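Long-range contacts in BIS(5'-nucleosyl)-tetraphosphatase (Diadenosine tetraphosphatase), putative (Plasmodium falciparum, PDB 5CFJ), which probably hydrolyses diadenosine tetraphosphate asymmetrically, to ATP and AMP, as a member of the Nudix hydrolase family: residues I6-C14 and G57-T65; E67-K75 and E108-H116. One frame throughout, in Å; residues are numbered along the deposited sequence.

Both contacts use helix 57-69, the helix of the Nudix box, and their centres lie about 12 Å apart. Contact 1 packs the first nine residues of the helix on strand 6-16. Contact 2 takes the end of the same helix, and the turn after it, to the loop between strands 92-103 and 116-122. The two follow one another along the chain: both segments of contact 1 come before those of contact 2. They also touch, with Leu13 CD2 4.0 Å from Ile71 CD1 and Thr65 CG2 3.9 Å from Ile71 O. The Nudix helix is thus held along its length, by the mixed sheet at its start and by a loop at its end.

Contact 1: residues I6-C14 and G57-T65; sequences IKAFGILLC and GLETAVRET
The helix of the Nudix box packs here on strand 6-16 of the mixed sheet, with Ala61 set against Gly10 where the two backbones come closest. Gly10 CA and Ala61 CA are 4.0 Å apart. Ala61 CB rests on the strand backbone, 3.4 Å from Gly10 C. Near this point the axes of the two segments approach to 6.0 Å and cross at -65°. Phe9 and Ile11 reach the helix on either side of it. The Phe9 ring meets the first turn of the helix obliquely. Phe9 CD2 is 3.5 Å from Gly57 CA, and the methyl CG2 of Thr60 lies by the CD1 side. Such close packing of helix on sheet is part of the Nudix fold, whose box motif spans residues 49-70. Thr60 turns its methyl to Phe9, while its OG1 bonds to Glu55 and His51. The ring of His51 also stacks with Phe9. Ile11 sends CG1 across Thr65 at about a right angle, 3.2 Å from Thr65 OG1, and Ile11 CD1 reaches Ala61 CB at 3.8 Å. Thr65 OG1 is turned back along the helix (chi1 -65°) and donates to Ala61 O. That oxygen also accepts from Thr65 N, and the two donors reach it from opposite faces of the carbonyl plane. Tyr76 and Leu78 of strand 76-89 also pack on Ile11.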
ATOM      1  N   ILE A   6       4.565   1.591 -17.426  1.00 25.12           N
ATOM      2  CA  ILE A   6       3.777   2.414 -16.507  1.00 24.67           C
ATOM      3  C   ILE A   6       4.340   2.290 -15.103  1.00 22.30           C
ATOM      4  O   ILE A   6       4.325   1.207 -14.525  1.00 25.42           O
ATOM      5  CB  ILE A   6       2.296   1.997 -16.466  1.00 27.79           C
ATOM      6  CG1 ILE A   6       1.637   2.169 -17.830  1.00 30.58           C
ATOM      7  CG2 ILE A   6       1.547   2.799 -15.407  1.00 27.77           C
ATOM      8  CD1 ILE A   6       0.229   1.627 -17.867  1.00 32.52           C
ATOM      9  N   LYS A   7       4.830   3.391 -14.548  1.00 19.67           N
ATOM     10  CA  LYS A   7       5.491   3.351 -13.252  1.00 18.68           C
ATOM     11  C   LYS A   7       4.675   4.023 -12.160  1.00 17.43           C
ATOM     12  O   LYS A   7       4.271   5.180 -12.295  1.00 19.08           O
ATOM     13  CB  LYS A   7       6.865   4.012 -13.346  1.00 22.17           C
ATOM     14  CG  LYS A   7       7.812   3.324 -14.317  1.00 26.38           C
ATOM     15  CD  LYS A   7       9.154   4.025 -14.349  1.00 30.00           C
ATOM     16  N   ALA A   8       4.446   3.298 -11.072  1.00 14.76           N
ATOM     17  CA  ALA A   8       3.725   3.832  -9.930  1.00 13.43           C
ATOM     18  C   ALA A   8       4.519   3.649  -8.651  1.00 12.74           C
ATOM     19  O   ALA A   8       5.451   2.845  -8.585  1.00 12.58           O
ATOM     20  CB  ALA A   8       2.357   3.174  -9.800  1.00 15.53           C
ATOM     21  N   PHE A   9       4.112   4.398  -7.633  1.00 12.25           N
ATOM     22  CA  PHE A   9       4.828   4.500  -6.377  1.00 11.74           C
ATOM     23  C   PHE A   9       3.807   4.622  -5.267  1.00 10.96           C
ATOM     24  O   PHE A   9       2.845   5.384  -5.382  1.00 12.67           O
ATOM     25  CB  PHE A   9       5.768   5.712  -6.401  1.00 13.48           C
ATOM     26  CG  PHE A   9       6.717   5.681  -7.554  1.00 13.74           C
ATOM     27  CD1 PHE A   9       6.338   6.177  -8.789  1.00 14.05           C
ATOM     28  CD2 PHE A   9       7.960   5.080  -7.431  1.00 15.15           C
ATOM     29  CE1 PHE A   9       7.194   6.104  -9.869  1.00 16.07           C
ATOM     30  CE2 PHE A   9       8.815   5.008  -8.510  1.00 16.10           C
ATOM     31  CZ  PHE A   9       8.430   5.527  -9.724  1.00 16.60           C
ATOM     32  N   GLY A  10       4.007   3.880  -4.187  1.00 11.36           N
ATOM     33  CA  GLY A  10       3.065   3.913  -3.093  1.00 12.52           C
ATOM     34  C   GLY A  10       3.693   3.653  -1.751  1.00 11.35           C
ATOM     35  O   GLY A  10       4.841   3.216  -1.646  1.00 11.53           O
ATOM     36  N   ILE A  11       2.925   3.937  -0.712  1.00 11.44           N
ATOM     37  CA  ILE A  11       3.342   3.616   0.641  1.00 11.70           C
ATOM     38  C   ILE A  11       2.640   2.327   1.041  1.00 11.25           C
ATOM     39  O   ILE A  11       1.412   2.242   1.009  1.00 12.30           O
ATOM     40  CB  ILE A  11       3.011   4.734   1.658  1.00 12.05           C
ATOM     41  CG1 ILE A  11       3.728   6.046   1.303  1.00 13.76           C
ATOM     42  CG2 ILE A  11       3.343   4.278   3.085  1.00 12.13           C
ATOM     43  CD1 ILE A  11       5.253   5.986   1.458  1.00 14.41           C
ATOM     44  N   LEU A  12       3.422   1.312   1.386  1.00 11.23           N
ATOM     45  CA  LEU A  12       2.872   0.135   2.040  1.00 11.29           C
ATOM     46  C   LEU A  12       2.758   0.490   3.515  1.00 11.11           C
ATOM     47  O   LEU A  12       3.717   0.376   4.286  1.00 11.70           O
ATOM     48  CB  LEU A  12       3.743  -1.098   1.809  1.00 11.91           C
ATOM     49  CG  LEU A  12       3.242  -2.383   2.460  1.00 12.81           C
ATOM     50  CD1 LEU A  12       1.871  -2.756   1.901  1.00 14.00           C
ATOM     51  CD2 LEU A  12       4.252  -3.502   2.247  1.00 14.40           C
ATOM     52  N   LEU A  13       1.592   1.005   3.871  1.00 11.51           N
ATOM     53  CA  LEU A  13       1.329   1.503   5.209  1.00 11.37           C
ATOM     54  C   LEU A  13       0.874   0.358   6.098  1.00 11.19           C
ATOM     55  O   LEU A  13      -0.089  -0.340   5.778  1.00 12.26           O
ATOM     56  CB  LEU A  13       0.280   2.617   5.173  1.00 11.62           C
ATOM     57  CG  LEU A  13       0.071   3.373   6.481  1.00 12.85           C
ATOM     58  CD1 LEU A  13       1.336   4.153   6.865  1.00 14.46           C
ATOM     59  CD2 LEU A  13      -1.123   4.314   6.357  1.00 14.35           C
ATOM     60  N   CYS A  14       1.579   0.155   7.204  1.00 11.82           N
ATOM     61  CA  CYS A  14       1.249  -0.910   8.139  1.00 11.19           C
ATOM     62  C   CYS A  14       0.978  -0.347   9.526  1.00 11.38           C
ATOM     63  O   CYS A  14       1.274   0.813   9.804  1.00 13.07           O
ATOM     64  CB  CYS A  14       2.364  -1.964   8.199  1.00 14.80           C
ATOM     65  SG  CYS A  14       3.869  -1.475   9.043  1.00 15.93           S
ATOM     66  N   GLY A  57      10.600   8.858  -6.242  1.00 16.59           N
ATOM     67  CA  GLY A  57       9.596   7.823  -6.040  1.00 16.21           C
ATOM     68  C   GLY A  57       8.922   7.965  -4.680  1.00 14.95           C
ATOM     69  O   GLY A  57       7.700   7.839  -4.558  1.00 15.07           O
ATOM     70  N   LEU A  58       9.715   8.257  -3.654  1.00 15.34           N
ATOM     71  CA  LEU A  58       9.185   8.403  -2.305  1.00 15.58           C
ATOM     72  C   LEU A  58       8.238   9.596  -2.212  1.00 15.17           C
ATOM     73  O   LEU A  58       7.179   9.505  -1.600  1.00 15.33           O
ATOM     74  CB  LEU A  58      10.326   8.542  -1.294  1.00 18.23           C
ATOM     75  CG  LEU A  58       9.906   8.662   0.168  1.00 21.28           C
ATOM     76  CD1 LEU A  58       9.115   7.439   0.606  1.00 22.29           C
ATOM     77  CD2 LEU A  58      11.125   8.859   1.055  1.00 23.90           C
ATOM     78  N   GLU A  59       8.606  10.721  -2.818  1.00 16.23           N
ATOM     79  CA  GLU A  59       7.718  11.879  -2.823  1.00 16.49           C
ATOM     80  C   GLU A  59       6.386  11.553  -3.492  1.00 15.29           C
ATOM     81  O   GLU A  59       5.325  11.936  -3.000  1.00 15.54           O
ATOM     82  CB  GLU A  59       8.389  13.073  -3.509  1.00 17.06           C
ATOM     83  CG  GLU A  59       9.439  13.755  -2.638  1.00 20.36           C
ATOM     84  CD  GLU A  59      10.236  14.816  -3.372  1.00 23.58           C
ATOM     85  OE1 GLU A  59      10.385  14.724  -4.606  1.00 23.82           O
ATOM     86  OE2 GLU A  59      10.718  15.748  -2.704  1.00 26.82           O
ATOM     87  N   THR A  60       6.438  10.829  -4.603  1.00 14.84           N
ATOM     88  CA  THR A  60       5.210  10.416  -5.276  1.00 13.46           C
ATOM     89  C   THR A  60       4.368   9.545  -4.344  1.00 13.45           C
ATOM     90  O   THR A  60       3.173   9.753  -4.197  1.00 13.37           O
ATOM     91  CB  THR A  60       5.513   9.649  -6.571  1.00 14.05           C
ATOM     92  OG1 THR A  60       6.180  10.524  -7.489  1.00 15.71           O
ATOM     93  CG2 THR A  60       4.239   9.106  -7.203  1.00 13.37           C
ATOM     94  N   ALA A  61       5.008   8.580  -3.696  1.00 13.23           N
ATOM     95  CA  ALA A  61       4.309   7.673  -2.799  1.00 13.05           C
ATOM     96  C   ALA A  61       3.622   8.442  -1.663  1.00 12.55           C
ATOM     97  O   ALA A  61       2.452   8.200  -1.350  1.00 12.78           O
ATOM     98  CB  ALA A  61       5.265   6.658  -2.244  1.00 13.19           C
ATOM     99  N   VAL A  62       4.349   9.379  -1.056  1.00 12.49           N
ATOM    100  CA  VAL A  62       3.806  10.178   0.035  1.00 13.71           C
ATOM    101  C   VAL A  62       2.620  11.019  -0.430  1.00 12.75           C
ATOM    102  O   VAL A  62       1.569  11.051   0.221  1.00 12.83           O
ATOM    103  CB  VAL A  62       4.896  11.080   0.643  1.00 14.44           C
ATOM    104  CG1 VAL A  62       4.283  12.128   1.567  1.00 15.73           C
ATOM    105  CG2 VAL A  62       5.924  10.224   1.387  1.00 15.94           C
ATOM    106  N   ARG A  63       2.767  11.680  -1.574  1.00 12.82           N
ATOM    107  CA  ARG A  63       1.670  12.491  -2.086  1.00 14.10           C
ATOM    108  C   ARG A  63       0.435  11.659  -2.415  1.00 12.60           C
ATOM    109  O   ARG A  63      -0.674  12.029  -2.051  1.00 13.22           O
ATOM    110  CB  ARG A  63       2.096  13.265  -3.323  1.00 14.73           C
ATOM    111  CG  ARG A  63       0.959  14.124  -3.890  1.00 15.41           C
ATOM    112  CD  ARG A  63       1.337  14.851  -5.186  1.00 15.34           C
ATOM    113  NE  ARG A  63       2.041  13.959  -6.106  1.00 16.54           N
ATOM    114  CZ  ARG A  63       1.456  13.003  -6.820  1.00 15.97           C
ATOM    115  NH1 ARG A  63       0.142  12.805  -6.737  1.00 17.00           N
ATOM    116  NH2 ARG A  63       2.193  12.225  -7.600  1.00 17.26           N
ATOM    117  N   GLU A  64       0.624  10.541  -3.108  1.00 13.06           N
ATOM    118  CA  GLU A  64      -0.513   9.699  -3.463  1.00 13.78           C
ATOM    119  C   GLU A  64      -1.202   9.144  -2.221  1.00 13.10           C
ATOM    120  O   GLU A  64      -2.424   9.058  -2.167  1.00 13.57           O
ATOM    121  CB  GLU A  64      -0.070   8.565  -4.388  1.00 14.56           C
ATOM    122  CG  GLU A  64       0.329   9.053  -5.768  1.00 16.81           C
ATOM    123  CD  GLU A  64      -0.866   9.411  -6.623  1.00 21.43           C
ATOM    124  OE1 GLU A  64      -1.955   8.865  -6.360  1.00 23.11           O
ATOM    125  OE2 GLU A  64      -0.713  10.220  -7.561  1.00 24.36           O
ATOM    126  N   THR A  65      -0.415   8.799  -1.208  1.00 13.02           N
ATOM    127  CA  THR A  65      -0.994   8.317   0.037  1.00 13.22           C
ATOM    128  C   THR A  65      -1.837   9.410   0.690  1.00 13.28           C
ATOM    129  O   THR A  65      -2.964   9.160   1.130  1.00 12.82           O
ATOM    130  CB  THR A  65       0.108   7.821   0.973  1.00 13.13           C
ATOM    131  OG1 THR A  65       0.723   6.686   0.353  1.00 14.25           O
ATOM    132  CG2 THR A  65      -0.449   7.408   2.333  1.00 14.53           C
TER

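Contact 2: residues E67-K75 and E108-H116; sequences EETGINKDK and ENVILSDEH
Glu68, the last glutamate of the Nudix box, meets Glu115 and His116 with its carboxylate turned steeply to both. Its plane stands 76° from the Glu115 carboxylate and 70° from the His116 ring. CG lies beside the backbone N (chi1 -68°) and the chain is extended beyond it, which carries the acid out to the imidazole. Glu68 CD lies at the ring edge, in its plane, and Glu68 OE1 is 3.6 Å from His116 CE1. Glu68 OE2 is 3.0 Å from Glu115 OE1, two acceptors not hydrogen-bonded, and Glu64 OE1 brings another like charge near. A water bridges Glu68 OE1 and His116 NE2, the latter bond being weak. A second water donates to Glu68 O, accepts from Ser113 N and bonds to His116 ND1. One direct backbone bond joins the segments: Ile111 N to Thr69 O, 2.8 Å and nearly straight, with the donor above the carbonyl plane. Thr69 OG1 accepts from Ile71 N in an ST turn and also hydrogen-bonds to Thr65 O, as the chain leaves the helix at Gly70. The Ile71 and Val110 side chains cross obliquely, Ile71 CD1 4.2 Å from Val110 CG2. Lys75 lies at about a right angle to Glu108, Lys75 CE 3.4 Å from Glu108 OE1, but NZ goes to Asp74 OD2. Glu108 OE2 is hydrogen-bonded to Asn105 ND2. Glu68 OE1 accepts from Lys48 N of strand 44-50. Leu35 of strand 30-37 packs on Glu68, Thr69 and His116, and Leu103 of strand 92-103 on Ile71, Lys75 and Glu108.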
ATOM      1  N   GLU A  67      -3.286  11.972  -0.865  1.00 13.87           N
ATOM      2  CA  GLU A  67      -4.458  12.174  -1.708  1.00 14.48           C
ATOM      3  C   GLU A  67      -5.510  11.100  -1.485  1.00 13.21           C
ATOM      4  O   GLU A  67      -6.707  11.386  -1.469  1.00 14.70           O
ATOM      5  CB  GLU A  67      -4.066  12.191  -3.183  1.00 15.05           C
ATOM      6  CG  GLU A  67      -3.274  13.417  -3.579  1.00 15.86           C
ATOM      7  CD  GLU A  67      -3.000  13.508  -5.064  1.00 19.30           C
ATOM      8  OE1 GLU A  67      -3.768  12.918  -5.853  1.00 25.14           O
ATOM      9  OE2 GLU A  67      -2.020  14.187  -5.439  1.00 17.90           O
ATOM     10  N   GLU A  68      -5.068   9.858  -1.319  1.00 12.88           N
ATOM     11  CA  GLU A  68      -5.989   8.727  -1.316  1.00 13.44           C
ATOM     12  C   GLU A  68      -6.504   8.347   0.067  1.00 13.11           C
ATOM     13  O   GLU A  68      -7.489   7.614   0.174  1.00 14.32           O
ATOM     14  CB  GLU A  68      -5.329   7.521  -1.989  1.00 13.61           C
ATOM     15  CG  GLU A  68      -5.122   7.764  -3.465  1.00 14.68           C
ATOM     16  CD  GLU A  68      -4.377   6.662  -4.179  1.00 17.75           C
ATOM     17  OE1 GLU A  68      -3.949   5.667  -3.554  1.00 17.73           O
ATOM     18  OE2 GLU A  68      -4.224   6.789  -5.409  1.00 22.26           O
ATOM     19  N   THR A  69      -5.862   8.837   1.125  1.00 12.60           N
ATOM     20  CA  THR A  69      -6.252   8.459   2.483  1.00 12.83           C
ATOM     21  C   THR A  69      -6.363   9.632   3.452  1.00 12.88           C
ATOM     22  O   THR A  69      -6.832   9.465   4.574  1.00 13.63           O
ATOM     23  CB  THR A  69      -5.244   7.473   3.118  1.00 13.92           C
ATOM     24  OG1 THR A  69      -4.018   8.156   3.402  1.00 12.88           O
ATOM     25  CG2 THR A  69      -4.974   6.271   2.240  1.00 14.43           C
ATOM     26  N   GLY A  70      -5.869  10.802   3.058  1.00 13.36           N
ATOM     27  CA  GLY A  70      -5.798  11.941   3.958  1.00 14.66           C
ATOM     28  C   GLY A  70      -4.694  11.833   5.002  1.00 14.99           C
ATOM     29  O   GLY A  70      -4.536  12.719   5.833  1.00 17.85           O
ATOM     30  N   ILE A  71      -3.900  10.766   4.953  1.00 13.28           N
ATOM     31  CA  ILE A  71      -2.847  10.577   5.942  1.00 13.51           C
ATOM     32  C   ILE A  71      -1.529  11.126   5.413  1.00 13.37           C
ATOM     33  O   ILE A  71      -1.024  10.656   4.391  1.00 14.35           O
ATOM     34  CB  ILE A  71      -2.680   9.092   6.307  1.00 13.76           C
ATOM     35  CG1 ILE A  71      -3.987   8.528   6.874  1.00 15.82           C
ATOM     36  CG2 ILE A  71      -1.531   8.912   7.280  1.00 14.47           C
ATOM     37  CD1 ILE A  71      -3.950   7.030   7.112  1.00 18.32           C
ATOM     38  N   ASN A  72      -0.981  12.126   6.102  1.00 14.08           N
ATOM     39  CA  ASN A  72       0.273  12.747   5.704  1.00 15.22           C
ATOM     40  C   ASN A  72       1.463  12.078   6.375  1.00 14.26           C
ATOM     41  O   ASN A  72       1.301  11.310   7.323  1.00 14.29           O
ATOM     42  CB  ASN A  72       0.254  14.240   6.035  1.00 18.80           C
ATOM     43  CG  ASN A  72       1.003  15.069   5.018  1.00 23.44           C
ATOM     44  OD1 ASN A  72       1.880  14.573   4.310  1.00 23.45           O
ATOM     45  ND2 ASN A  72       0.656  16.343   4.935  1.00 27.12           N
ATOM     46  N   LYS A  73       2.666  12.383   5.897  1.00 16.25           N
ATOM     47  CA  LYS A  73       3.848  11.651   6.334  1.00 16.65           C
ATOM     48  C   LYS A  73       4.224  11.886   7.790  1.00 15.13           C
ATOM     49  O   LYS A  73       4.949  11.086   8.363  1.00 16.85           O
ATOM     50  CB  LYS A  73       5.039  11.973   5.432  1.00 21.69           C
ATOM     51  CG  LYS A  73       5.524  13.393   5.509  1.00 25.80           C
ATOM     52  CD  LYS A  73       6.819  13.544   4.728  1.00 30.13           C
ATOM     53  CE  LYS A  73       7.367  14.951   4.832  1.00 33.93           C
ATOM     54  NZ  LYS A  73       8.657  15.077   4.103  1.00 36.22           N
ATOM     55  N   ASP A  74       3.718  12.949   8.407  1.00 15.54           N
ATOM     56  CA  ASP A  74       3.996  13.160   9.826  1.00 16.73           C
ATOM     57  C   ASP A  74       3.306  12.096  10.681  1.00 15.55           C
ATOM     58  O   ASP A  74       3.626  11.938  11.855  1.00 17.17           O
ATOM     59  CB  ASP A  74       3.560  14.556  10.270  1.00 19.28           C
ATOM     60  CG  ASP A  74       2.074  14.761  10.134  1.00 22.00           C
ATOM     61  OD1 ASP A  74       1.597  14.829   8.984  1.00 25.41           O
ATOM     62  OD2 ASP A  74       1.381  14.841  11.169  1.00 26.30           O
ATOM     63  N   LYS A  75       2.369  11.356  10.089  1.00 13.53           N
ATOM     64  CA  LYS A  75       1.624  10.331  10.821  1.00 13.83           C
ATOM     65  C   LYS A  75       2.298   8.970  10.824  1.00 12.69           C
ATOM     66  O   LYS A  75       1.859   8.061  11.528  1.00 13.35           O
ATOM     67  CB  LYS A  75       0.221  10.176  10.234  1.00 14.81           C
ATOM     68  CG  LYS A  75      -0.595  11.449  10.232  1.00 15.70           C
ATOM     69  CD  LYS A  75      -0.735  12.010  11.635  1.00 17.70           C
ATOM     70  CE  LYS A  75      -1.719  13.163  11.663  1.00 20.32           C
ATOM     71  NZ  LYS A  75      -1.329  14.280  10.763  1.00 22.08           N
ATOM     72  N   GLU A 108      -5.851   6.489  13.148  1.00 15.65           N
ATOM     73  CA  GLU A 108      -5.957   7.648  12.264  1.00 16.01           C
ATOM     74  C   GLU A 108      -7.168   7.522  11.341  1.00 16.11           C
ATOM     75  O   GLU A 108      -7.439   6.447  10.810  1.00 18.36           O
ATOM     76  CB  GLU A 108      -4.699   7.804  11.416  1.00 19.28           C
ATOM     77  CG  GLU A 108      -3.596   8.619  12.043  1.00 23.38           C
ATOM     78  CD  GLU A 108      -4.070   9.981  12.524  1.00 24.48           C
ATOM     79  OE1 GLU A 108      -4.278  10.895  11.700  1.00 25.62           O
ATOM     80  OE2 GLU A 108      -4.243  10.133  13.741  1.00 24.69           O
ATOM     81  N   ASN A 109      -7.892   8.620  11.151  1.00 15.69           N
ATOM     82  CA  ASN A 109      -9.090   8.625  10.317  1.00 15.47           C
ATOM     83  C   ASN A 109      -8.750   8.561   8.828  1.00 16.21           C
ATOM     84  O   ASN A 109      -8.199   9.507   8.273  1.00 23.08           O
ATOM     85  CB  ASN A 109      -9.914   9.877  10.616  1.00 16.67           C
ATOM     86  CG  ASN A 109     -11.233   9.924   9.848  1.00 15.94           C
ATOM     87  OD1 ASN A 109     -11.841   8.894   9.551  1.00 16.62           O
ATOM     88  ND2 ASN A 109     -11.690  11.132   9.542  1.00 17.41           N
ATOM     89  N   VAL A 110      -9.086   7.454   8.181  1.00 14.00           N
ATOM     90  CA  VAL A 110      -8.868   7.309   6.745  1.00 13.80           C
ATOM     91  C   VAL A 110      -9.973   8.028   5.977  1.00 13.69           C
ATOM     92  O   VAL A 110     -11.150   7.765   6.186  1.00 14.84           O
ATOM     93  CB  VAL A 110      -8.826   5.824   6.327  1.00 15.14           C
ATOM     94  CG1 VAL A 110      -8.719   5.688   4.817  1.00 15.64           C
ATOM     95  CG2 VAL A 110      -7.675   5.111   7.025  1.00 16.19           C
ATOM     96  N   ILE A 111      -9.581   8.936   5.097  1.00 13.60           N
ATOM     97  CA  ILE A 111     -10.503   9.723   4.296  1.00 13.71           C
ATOM     98  C   ILE A 111     -10.300   9.374   2.838  1.00 14.05           C
ATOM     99  O   ILE A 111      -9.270   9.708   2.259  1.00 15.07           O
ATOM    100  CB  ILE A 111     -10.277  11.230   4.499  1.00 14.31           C
ATOM    101  CG1 ILE A 111     -10.427  11.589   5.980  1.00 17.83           C
ATOM    102  CG2 ILE A 111     -11.236  12.037   3.634  1.00 16.31           C
ATOM    103  CD1 ILE A 111     -10.002  13.000   6.314  1.00 21.43           C
ATOM    104  N   LEU A 112     -11.269   8.689   2.242  1.00 13.92           N
ATOM    105  CA  LEU A 112     -11.101   8.223   0.870  1.00 14.44           C
ATOM    106  C   LEU A 112     -11.364   9.316  -0.154  1.00 15.04           C
ATOM    107  O   LEU A 112     -12.112  10.253   0.102  1.00 16.90           O
ATOM    108  CB  LEU A 112     -12.016   7.034   0.604  1.00 15.64           C
ATOM    109  CG  LEU A 112     -11.719   5.778   1.427  1.00 15.71           C
ATOM    110  CD1 LEU A 112     -12.733   4.697   1.114  1.00 17.95           C
ATOM    111  CD2 LEU A 112     -10.291   5.269   1.175  1.00 15.97           C
ATOM    112  N   SER A 113     -10.746   9.177  -1.320  1.00 16.40           N
ATOM    113  CA  SER A 113     -11.027  10.041  -2.465  1.00 18.05           C
ATOM    114  C   SER A 113     -11.979   9.314  -3.403  1.00 18.97           C
ATOM    115  O   SER A 113     -12.382   8.186  -3.121  1.00 19.00           O
ATOM    116  CB  SER A 113      -9.739  10.412  -3.195  1.00 19.43           C
ATOM    117  OG  SER A 113      -9.225   9.289  -3.887  1.00 18.93           O
ATOM    118  N   ASP A 114     -12.320   9.930  -4.533  1.00 20.24           N
ATOM    119  CA  ASP A 114     -13.234   9.269  -5.463  1.00 22.21           C
ATOM    120  C   ASP A 114     -12.623   8.018  -6.101  1.00 21.54           C
ATOM    121  O   ASP A 114     -13.334   7.221  -6.714  1.00 22.40           O
ATOM    122  CB  ASP A 114     -13.713  10.240  -6.554  1.00 28.90           C
ATOM    123  CG  ASP A 114     -12.574  10.914  -7.308  1.00 36.17           C
ATOM    124  OD1 ASP A 114     -11.405  10.514  -7.146  1.00 40.02           O
ATOM    125  OD2 ASP A 114     -12.860  11.859  -8.079  1.00 40.66           O
ATOM    126  N   GLU A 115     -11.316   7.837  -5.936  1.00 19.07           N
ATOM    127  CA  GLU A 115     -10.620   6.693  -6.515  1.00 19.67           C
ATOM    128  C   GLU A 115     -10.973   5.369  -5.836  1.00 18.92           C
ATOM    129  O   GLU A 115     -10.774   4.296  -6.415  1.00 18.78           O
ATOM    130  CB  GLU A 115      -9.109   6.923  -6.453  1.00 22.81           C
ATOM    131  CG  GLU A 115      -8.284   5.960  -7.281  1.00 29.98           C
ATOM    132  CD  GLU A 115      -6.935   6.542  -7.646  1.00 34.71           C
ATOM    133  OE1 GLU A 115      -6.591   7.616  -7.112  1.00 35.01           O
ATOM    134  OE2 GLU A 115      -6.215   5.921  -8.456  1.00 38.17           O
ATOM    135  N   HIS A 116     -11.483   5.441  -4.608  1.00 16.84           N
ATOM    136  CA  HIS A 116     -11.769   4.235  -3.839  1.00 15.88           C
ATOM    137  C   HIS A 116     -13.111   4.287  -3.132  1.00 17.15           C
ATOM    138  O   HIS A 116     -13.572   5.353  -2.746  1.00 18.94           O
ATOM    139  CB  HIS A 116     -10.665   3.998  -2.815  1.00 15.43           C
ATOM    140  CG  HIS A 116      -9.314   3.838  -3.429  1.00 15.65           C
ATOM    141  ND1 HIS A 116      -8.404   4.873  -3.502  1.00 17.44           N
ATOM    142  CD2 HIS A 116      -8.725   2.777  -4.029  1.00 15.59           C
ATOM    143  CE1 HIS A 116      -7.309   4.449  -4.103  1.00 16.58           C
ATOM    144  NE2 HIS A 116      -7.480   3.180  -4.437  1.00 15.92           N
TER
HETATM  145  O   HOH W   1      -8.629  11.711   0.524  1.00 21.50           O
HETATM  146  O   HOH W   2      -8.897   7.188  -2.152  1.00 16.55           O
HETATM  147  O   HOH W   3      -4.374   2.957  -4.559  1.00 21.78           O
HETATM  148  O   HOH W   4      -4.241  11.555   9.094  1.00 25.62           O